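Local coordinates for protein neuraminidase (Influenza A virus, PDB 4K3Y) that is a neuraminidase-like surface glycoprotein of a bat influenza virus, a calcium-binding beta propeller whose role may differ from that of sialic acid-cleaving relatives, at residues C[52-62]-C[74-84]; C[94-102]-C[111-119]. All coordinates share one frame; numbering follows the deposited sequence.

Overall arrangement
Interactions 1 and 2 follow one another along the chain and together cover three of the four strands of one propeller blade and its seam with the next. Interaction 1 pairs the two middle strands of the first blade, 53-61 and 78-83, and runs from a buried middle to an exposed, poorly ordered end near Ser74. Interaction 2 is the more buried: it packs the last strand of that blade, 94-98, on strand 111-117 of the following one and begins the hairpin pairing of 101-106 with 111-117. Regular backbone bonding carries interaction 1, with an arginine holding a serine beside it, whereas interaction 2 relies on apolar and small side chains, a serine hydroxyl and two backbone bonds at the crossover. Ser81 and Glu96 join the two.

Interaction 1: residues C[52-62]-C[74-84]; sequences ECRRFFVSMGY and SEQMNVYSVKL
The two central strands of a four-stranded propeller blade, 53-61 and 78-83, run antiparallel here, with Phe57 and Tyr80 forming a hydrogen-bonded pair: Tyr80 N lies 2.8 Å from Phe57 O, and Phe57 N returns a bond to Tyr80 O. Arg55 and Val82 are joined in the same way, and Leu84 N extends the pairing to Cys53 O (2.8 Å). Side-chain chemistry differs along the sheet. Arg54 turns its guanidinium edge to Ser81 and holds the hydroxyl side-on, NE at 2.8 Å and NH2 at 2.9 Å from Ser81 OG, with the hydroxyl oxygen lying in the guanidinium plane. With chi1 at 67°, Ser81 OG sits between its own backbone N and carbonyl carbon, facing the arginine. The same oxygen also bonds to Glu96, so a small hydroxyl links two buried charged groups. Arg54 NH1 reaches back to Glu52 OE2 (3.1 Å) in a salt bridge, while the other carboxylate oxygen, Glu52 OE1, rests 3.3 Å from Lys83 CG on the lysine's aliphatic stem.

In this up-and-down blade the Phe56 face turns to the next blade. On it, the CB of Ser81 makes a CH-pi contact over the Phe56 ring, 3.7 Å from its centroid, and that ring also meets Phe45 and Trp111. On the other face, Phe57 takes chi1 of 61°, which swings its ring toward the partner strand, and Tyr80 CB lies over the ring. The backbone angles of Gly61 call for glycine, as a side chain would also run into Glu75. Cys53 is tied to Cys48 by a disulfide.

Interaction 2: residues C[94-102]-C[111-119]; sequences KFEAVGWSA and WTVLSVAGD
The directions of strands 94-98 and 111-117 differ by 41°, and their axes come no nearer than 7.1 Å, so Ala97 and Ser115 meet through side chains; only beyond Val98, where the chain turns through Gly99 and Trp100, does its backbone come up to Val116. There Trp100 N bonds to Val116 O (3.1 Å) and Val116 N to Ser101 O (2.7 Å), which spends both main-chain polar groups of Val116 on the incoming chain. Ala102 and Ser115 then form a non-hydrogen-bonded antiparallel pair.

Ser115 supplies the polar side-chain link. Its OG lies opposite the backbone N (chi1 -174°) and thereby reaches Val98 O at 2.8 Å, donating from well above the carbonyl plane, 54° out of it. A serine suits this position, being small enough to fit against Ala97 between the blades while its hydroxyl reaches a carbonyl at the turn. The backbone angles of Gly99 likewise call for glycine.

This is the crossover between consecutive propeller blades: 94-98 is the outermost strand of one, while 101-106 and 111-117 form the hairpin that begins the next. A classic beta bulge, in which Glu96 and Ala97 both face Val79, turns Ala97 onto the second blade. Its methyl CB lies 3.8 Å from Ser115 CB and 4.3 Å from Val113 CG1, a fit for a short residue between close sheets. Val113 CG2 also meets Glu96 OE1, the two side chains crossing at about a right angle; Glu96 OE2 is held by Ser81 and by a salt bridge from Lys94. Lys94 NZ approaches Trp111 CD1 obliquely at 3.8 Å. At the solvent-facing end the Trp100 indole brings CD1 to 3.4 Å from Val116 O and turns an edge to Gly118 O. Val98 packs on Pro23 of a neighbouring subunit.

Interaction 1: residues C[52-62]-C[74-84]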
# COMPACT_ATOMS: atom_id res chain seq x y z
N GLU C 52 -12.78 9.13 -2.40
CA GLU C 52 -13.02 7.84 -3.07
C GLU C 52 -14.35 7.18 -2.67
O GLU C 52 -15.05 7.64 -1.76
CB GLU C 52 -11.87 6.86 -2.77
CG GLU C 52 -11.62 6.70 -1.28
CD GLU C 52 -10.50 5.73 -0.95
OE1 GLU C 52 -9.65 5.48 -1.83
OE2 GLU C 52 -10.47 5.24 0.21
N CYS C 53 -14.69 6.10 -3.37
CA CYS C 53 -15.81 5.26 -2.97
C CYS C 53 -15.25 4.01 -2.31
O CYS C 53 -14.30 3.40 -2.82
CB CYS C 53 -16.67 4.90 -4.18
SG CYS C 53 -17.70 6.26 -4.72
N ARG C 54 -15.81 3.62 -1.16
CA ARG C 54 -15.37 2.37 -0.53
C ARG C 54 -16.48 1.32 -0.48
O ARG C 54 -17.67 1.64 -0.34
CB ARG C 54 -14.77 2.57 0.87
CG ARG C 54 -13.48 3.37 0.88
CD ARG C 54 -12.81 3.40 2.26
NE ARG C 54 -12.15 2.14 2.62
CZ ARG C 54 -11.04 1.65 2.04
NH1 ARG C 54 -10.47 2.29 1.03
NH2 ARG C 54 -10.52 0.49 2.46
N ARG C 55 -16.05 0.08 -0.62
CA ARG C 55 -16.90 -1.10 -0.54
C ARG C 55 -16.79 -1.66 0.88
O ARG C 55 -15.79 -2.30 1.23
CB ARG C 55 -16.41 -2.18 -1.51
CG ARG C 55 -17.48 -3.12 -1.98
CD ARG C 55 -17.16 -4.57 -1.72
NE ARG C 55 -16.66 -5.24 -2.93
CZ ARG C 55 -16.74 -6.55 -3.18
NH1 ARG C 55 -17.34 -7.37 -2.32
NH2 ARG C 55 -16.24 -7.04 -4.30
N PHE C 56 -17.81 -1.41 1.69
CA PHE C 56 -17.86 -1.99 3.01
C PHE C 56 -18.54 -3.35 3.00
O PHE C 56 -19.43 -3.60 2.18
CB PHE C 56 -18.58 -1.04 3.95
CG PHE C 56 -17.79 0.18 4.24
CD1 PHE C 56 -17.74 1.23 3.33
CD2 PHE C 56 -17.05 0.26 5.41
CE1 PHE C 56 -16.98 2.34 3.60
CE2 PHE C 56 -16.29 1.36 5.68
CZ PHE C 56 -16.25 2.41 4.78
N PHE C 57 -18.11 -4.21 3.90
CA PHE C 57 -18.69 -5.55 4.01
C PHE C 57 -18.32 -6.25 5.32
O PHE C 57 -17.45 -5.79 6.08
CB PHE C 57 -18.28 -6.42 2.83
CG PHE C 57 -16.80 -6.64 2.73
CD1 PHE C 57 -16.19 -7.69 3.41
CD2 PHE C 57 -16.02 -5.80 1.95
CE1 PHE C 57 -14.82 -7.90 3.31
CE2 PHE C 57 -14.64 -6.01 1.85
CZ PHE C 57 -14.05 -7.06 2.53
N VAL C 58 -18.99 -7.38 5.55
CA VAL C 58 -18.67 -8.26 6.67
C VAL C 58 -18.07 -9.54 6.09
O VAL C 58 -18.52 -10.02 5.05
CB VAL C 58 -19.92 -8.54 7.52
CG1 VAL C 58 -19.60 -9.54 8.64
CG2 VAL C 58 -20.47 -7.22 8.10
N SER C 59 -17.03 -10.07 6.72
CA SER C 59 -16.29 -11.20 6.13
C SER C 59 -16.87 -12.55 6.54
O SER C 59 -17.60 -12.64 7.53
CB SER C 59 -14.87 -11.17 6.61
OG SER C 59 -14.87 -11.39 8.00
N MET C 60 -16.52 -13.58 5.77
CA MET C 60 -16.86 -14.96 6.08
C MET C 60 -15.59 -15.83 5.98
O MET C 60 -15.62 -17.03 6.28
CB MET C 60 -17.93 -15.50 5.13
CG MET C 60 -19.22 -14.69 5.05
SD MET C 60 -20.23 -15.14 3.62
CE MET C 60 -20.42 -16.90 3.83
N GLY C 61 -14.49 -15.23 5.53
CA GLY C 61 -13.20 -15.90 5.51
C GLY C 61 -12.68 -16.35 4.16
O GLY C 61 -12.82 -15.65 3.16
N TYR C 62 -12.06 -17.52 4.14
CA TYR C 62 -11.38 -18.01 2.94
C TYR C 62 -11.56 -19.51 2.76
O TYR C 62 -11.95 -20.22 3.69
CB TYR C 62 -9.88 -17.73 3.06
CG TYR C 62 -9.51 -16.27 3.24
CD1 TYR C 62 -9.32 -15.45 2.13
CD2 TYR C 62 -9.32 -15.72 4.50
CE1 TYR C 62 -8.96 -14.13 2.27
CE2 TYR C 62 -8.97 -14.39 4.66
CZ TYR C 62 -8.79 -13.59 3.53
OH TYR C 62 -8.44 -12.26 3.66
N SER C 74 -12.06 -20.00 7.38
CA SER C 74 -10.92 -19.25 7.97
C SER C 74 -11.30 -18.03 8.84
O SER C 74 -11.68 -18.19 10.00
CB SER C 74 -9.91 -18.82 6.89
OG SER C 74 -9.12 -19.91 6.45
N GLU C 75 -11.17 -16.83 8.27
CA GLU C 75 -11.24 -15.56 9.02
C GLU C 75 -12.57 -14.78 8.88
O GLU C 75 -12.73 -14.02 7.92
CB GLU C 75 -10.07 -14.68 8.55
CG GLU C 75 -9.70 -13.51 9.44
CD GLU C 75 -8.32 -12.97 9.10
OE1 GLU C 75 -7.32 -13.69 9.34
OE2 GLU C 75 -8.22 -11.82 8.62
N GLN C 76 -13.48 -14.94 9.84
CA GLN C 76 -14.84 -14.35 9.77
C GLN C 76 -15.11 -13.15 10.70
O GLN C 76 -14.19 -12.47 11.15
CB GLN C 76 -15.90 -15.41 10.08
CG GLN C 76 -15.68 -16.78 9.45
CD GLN C 76 -14.77 -17.66 10.27
OE1 GLN C 76 -14.21 -17.24 11.28
NE2 GLN C 76 -14.60 -18.90 9.83
N MET C 77 -16.41 -12.89 10.92
CA MET C 77 -16.93 -12.09 12.04
C MET C 77 -16.58 -10.59 12.15
O MET C 77 -16.95 -9.93 13.14
CB MET C 77 -16.63 -12.82 13.37
CG MET C 77 -15.32 -12.42 14.04
SD MET C 77 -14.50 -13.76 14.92
CE MET C 77 -12.93 -13.79 14.05
N ASN C 78 -15.89 -10.03 11.16
CA ASN C 78 -15.46 -8.63 11.26
C ASN C 78 -15.94 -7.74 10.12
O ASN C 78 -16.40 -8.24 9.09
CB ASN C 78 -13.93 -8.54 11.38
CG ASN C 78 -13.43 -9.04 12.71
OD1 ASN C 78 -13.87 -8.57 13.77
ND2 ASN C 78 -12.52 -10.00 12.69
N VAL C 79 -15.84 -6.42 10.32
CA VAL C 79 -16.17 -5.45 9.26
C VAL C 79 -14.92 -4.95 8.53
O VAL C 79 -13.91 -4.60 9.15
CB VAL C 79 -16.96 -4.24 9.79
CG1 VAL C 79 -17.47 -3.40 8.62
CG2 VAL C 79 -18.14 -4.69 10.67
N TYR C 80 -15.00 -4.94 7.21
CA TYR C 80 -13.87 -4.51 6.39
C TYR C 80 -14.34 -3.53 5.35
O TYR C 80 -15.55 -3.38 5.12
CB TYR C 80 -13.21 -5.70 5.69
CG TYR C 80 -12.56 -6.67 6.64
CD1 TYR C 80 -13.29 -7.70 7.25
CD2 TYR C 80 -11.20 -6.57 6.95
CE1 TYR C 80 -12.69 -8.59 8.12
CE2 TYR C 80 -10.59 -7.45 7.82
CZ TYR C 80 -11.33 -8.46 8.41
OH TYR C 80 -10.72 -9.35 9.28
N SER C 81 -13.39 -2.86 4.71
CA SER C 81 -13.67 -2.05 3.54
C SER C 81 -12.52 -2.23 2.58
O SER C 81 -11.42 -2.61 3.00
CB SER C 81 -13.87 -0.57 3.89
OG SER C 81 -12.66 0.01 4.35
N VAL C 82 -12.78 -2.01 1.29
CA VAL C 82 -11.72 -1.81 0.29
C VAL C 82 -12.09 -0.60 -0.55
O VAL C 82 -13.23 -0.12 -0.50
CB VAL C 82 -11.54 -3.03 -0.65
CG1 VAL C 82 -11.09 -4.26 0.14
CG2 VAL C 82 -12.83 -3.30 -1.42
N LYS C 83 -11.14 -0.09 -1.31
CA LYS C 83 -11.48 0.98 -2.23
C LYS C 83 -12.30 0.31 -3.31
O LYS C 83 -11.89 -0.74 -3.83
CB LYS C 83 -10.22 1.58 -2.82
CG LYS C 83 -10.42 2.81 -3.66
CD LYS C 83 -9.21 3.00 -4.53
CE LYS C 83 -9.11 4.40 -5.11
NZ LYS C 83 -7.84 4.51 -5.89
N LEU C 84 -13.48 0.86 -3.62
CA LEU C 84 -14.31 0.30 -4.70
C LEU C 84 -13.52 0.26 -6.00
O LEU C 84 -13.04 1.29 -6.48
CB LEU C 84 -15.58 1.12 -4.91
CG LEU C 84 -16.44 0.63 -6.08
CD1 LEU C 84 -17.11 -0.72 -5.78
CD2 LEU C 84 -17.49 1.68 -6.45

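Interaction 2: residues C[94-102]-C[111-119]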
# COMPACT_ATOMS: atom_id res chain seq x y z
N LYS C 94 -8.94 -3.07 4.57
CA LYS C 94 -8.85 -2.23 5.76
C LYS C 94 -9.81 -2.80 6.80
O LYS C 94 -11.02 -2.90 6.54
CB LYS C 94 -9.21 -0.77 5.45
CG LYS C 94 -9.43 0.14 6.68
CD LYS C 94 -9.13 1.62 6.32
CE LYS C 94 -9.92 2.65 7.13
NZ LYS C 94 -10.55 3.69 6.23
N PHE C 95 -9.29 -3.20 7.94
CA PHE C 95 -10.14 -3.65 9.05
C PHE C 95 -10.87 -2.44 9.66
O PHE C 95 -10.31 -1.35 9.77
CB PHE C 95 -9.29 -4.37 10.10
CG PHE C 95 -9.99 -4.60 11.40
CD1 PHE C 95 -10.91 -5.64 11.53
CD2 PHE C 95 -9.73 -3.80 12.49
CE1 PHE C 95 -11.56 -5.85 12.73
CE2 PHE C 95 -10.37 -4.01 13.69
CZ PHE C 95 -11.29 -5.04 13.81
N GLU C 96 -12.12 -2.63 10.05
CA GLU C 96 -12.96 -1.49 10.40
C GLU C 96 -13.57 -1.54 11.79
O GLU C 96 -13.58 -0.54 12.52
CB GLU C 96 -14.04 -1.31 9.33
CG GLU C 96 -13.50 -0.82 7.98
CD GLU C 96 -13.26 0.69 7.95
OE1 GLU C 96 -13.38 1.36 9.02
OE2 GLU C 96 -12.95 1.22 6.84
N ALA C 97 -14.08 -2.71 12.17
CA ALA C 97 -14.80 -2.87 13.43
C ALA C 97 -15.10 -4.33 13.70
O ALA C 97 -14.84 -5.19 12.85
CB ALA C 97 -16.11 -2.06 13.41
N VAL C 98 -15.64 -4.61 14.87
CA VAL C 98 -16.17 -5.93 15.18
C VAL C 98 -17.67 -5.87 15.01
O VAL C 98 -18.32 -4.96 15.53
CB VAL C 98 -15.85 -6.32 16.62
CG1 VAL C 98 -15.99 -7.82 16.81
CG2 VAL C 98 -14.45 -5.86 16.98
N GLY C 99 -18.22 -6.82 14.26
CA GLY C 99 -19.65 -6.89 14.09
C GLY C 99 -20.10 -7.78 12.96
O GLY C 99 -19.26 -8.30 12.21
N TRP C 100 -21.41 -7.97 12.84
CA TRP C 100 -22.00 -8.72 11.73
C TRP C 100 -22.84 -7.80 10.86
O TRP C 100 -23.31 -8.20 9.80
CB TRP C 100 -22.90 -9.86 12.23
CG TRP C 100 -22.95 -10.04 13.71
CD1 TRP C 100 -23.59 -9.24 14.62
CD2 TRP C 100 -22.36 -11.12 14.46
NE1 TRP C 100 -23.42 -9.74 15.89
CE2 TRP C 100 -22.68 -10.89 15.82
CE3 TRP C 100 -21.60 -12.24 14.12
CZ2 TRP C 100 -22.25 -11.76 16.83
CZ3 TRP C 100 -21.19 -13.10 15.12
CH2 TRP C 100 -21.51 -12.85 16.46
N SER C 101 -23.01 -6.57 11.31
CA SER C 101 -23.91 -5.65 10.63
C SER C 101 -23.37 -4.22 10.76
O SER C 101 -23.08 -3.74 11.87
CB SER C 101 -25.32 -5.77 11.22
OG SER C 101 -26.19 -4.73 10.76
N ALA C 102 -23.20 -3.56 9.63
CA ALA C 102 -22.60 -2.23 9.64
C ALA C 102 -23.24 -1.26 8.66
O ALA C 102 -23.74 -1.65 7.61
CB ALA C 102 -21.08 -2.31 9.41
N TRP C 111 -14.15 8.66 8.54
CA TRP C 111 -15.19 7.64 8.41
C TRP C 111 -15.90 7.37 9.74
O TRP C 111 -15.25 7.05 10.77
CB TRP C 111 -14.61 6.32 7.89
CG TRP C 111 -14.32 6.34 6.45
CD1 TRP C 111 -13.10 6.47 5.86
CD2 TRP C 111 -15.27 6.24 5.38
NE1 TRP C 111 -13.23 6.46 4.49
CE2 TRP C 111 -14.55 6.31 4.17
CE3 TRP C 111 -16.66 6.09 5.33
CZ2 TRP C 111 -15.18 6.25 2.91
CZ3 TRP C 111 -17.29 6.03 4.08
CH2 TRP C 111 -16.54 6.11 2.90
N THR C 112 -17.23 7.50 9.72
CA THR C 112 -18.08 7.01 10.80
C THR C 112 -18.58 5.60 10.44
O THR C 112 -19.11 5.35 9.35
CB THR C 112 -19.28 7.93 11.01
OG1 THR C 112 -18.83 9.28 11.23
CG2 THR C 112 -20.09 7.45 12.21
N VAL C 113 -18.40 4.67 11.37
CA VAL C 113 -18.84 3.30 11.15
C VAL C 113 -19.74 2.82 12.29
O VAL C 113 -19.28 2.70 13.43
CB VAL C 113 -17.64 2.36 11.02
CG1 VAL C 113 -18.11 0.90 10.93
CG2 VAL C 113 -16.80 2.73 9.80
N LEU C 114 -21.00 2.56 11.98
CA LEU C 114 -21.89 1.93 12.97
C LEU C 114 -21.87 0.43 12.80
O LEU C 114 -22.21 -0.08 11.73
CB LEU C 114 -23.31 2.46 12.86
CG LEU C 114 -23.39 3.96 13.13
CD1 LEU C 114 -23.32 4.72 11.81
CD2 LEU C 114 -24.64 4.32 13.92
N SER C 115 -21.48 -0.28 13.85
CA SER C 115 -21.34 -1.72 13.80
C SER C 115 -22.07 -2.41 14.94
O SER C 115 -21.86 -2.09 16.12
CB SER C 115 -19.85 -2.10 13.80
OG SER C 115 -19.67 -3.50 13.61
N VAL C 116 -22.95 -3.36 14.59
CA VAL C 116 -23.66 -4.19 15.57
C VAL C 116 -22.82 -5.39 16.00
O VAL C 116 -22.32 -6.13 15.16
CB VAL C 116 -25.00 -4.74 15.00
CG1 VAL C 116 -25.69 -5.67 16.01
CG2 VAL C 116 -25.92 -3.60 14.60
N ALA C 117 -22.68 -5.58 17.31
CA ALA C 117 -21.84 -6.65 17.84
C ALA C 117 -22.49 -7.23 19.09
O ALA C 117 -23.56 -6.78 19.50
CB ALA C 117 -20.44 -6.12 18.16
N GLY C 118 -21.84 -8.23 19.69
CA GLY C 118 -22.31 -8.84 20.92
C GLY C 118 -23.72 -9.40 20.83
O GLY C 118 -24.02 -10.22 19.96
N ASP C 119 -24.59 -8.95 21.74
CA ASP C 119 -25.98 -9.38 21.76
C ASP C 119 -26.87 -8.42 20.96
O ASP C 119 -28.11 -8.55 20.94
CB ASP C 119 -26.47 -9.49 23.22
CG ASP C 119 -25.88 -8.40 24.12
OD1 ASP C 119 -25.87 -7.22 23.71
OD2 ASP C 119 -25.43 -8.74 25.24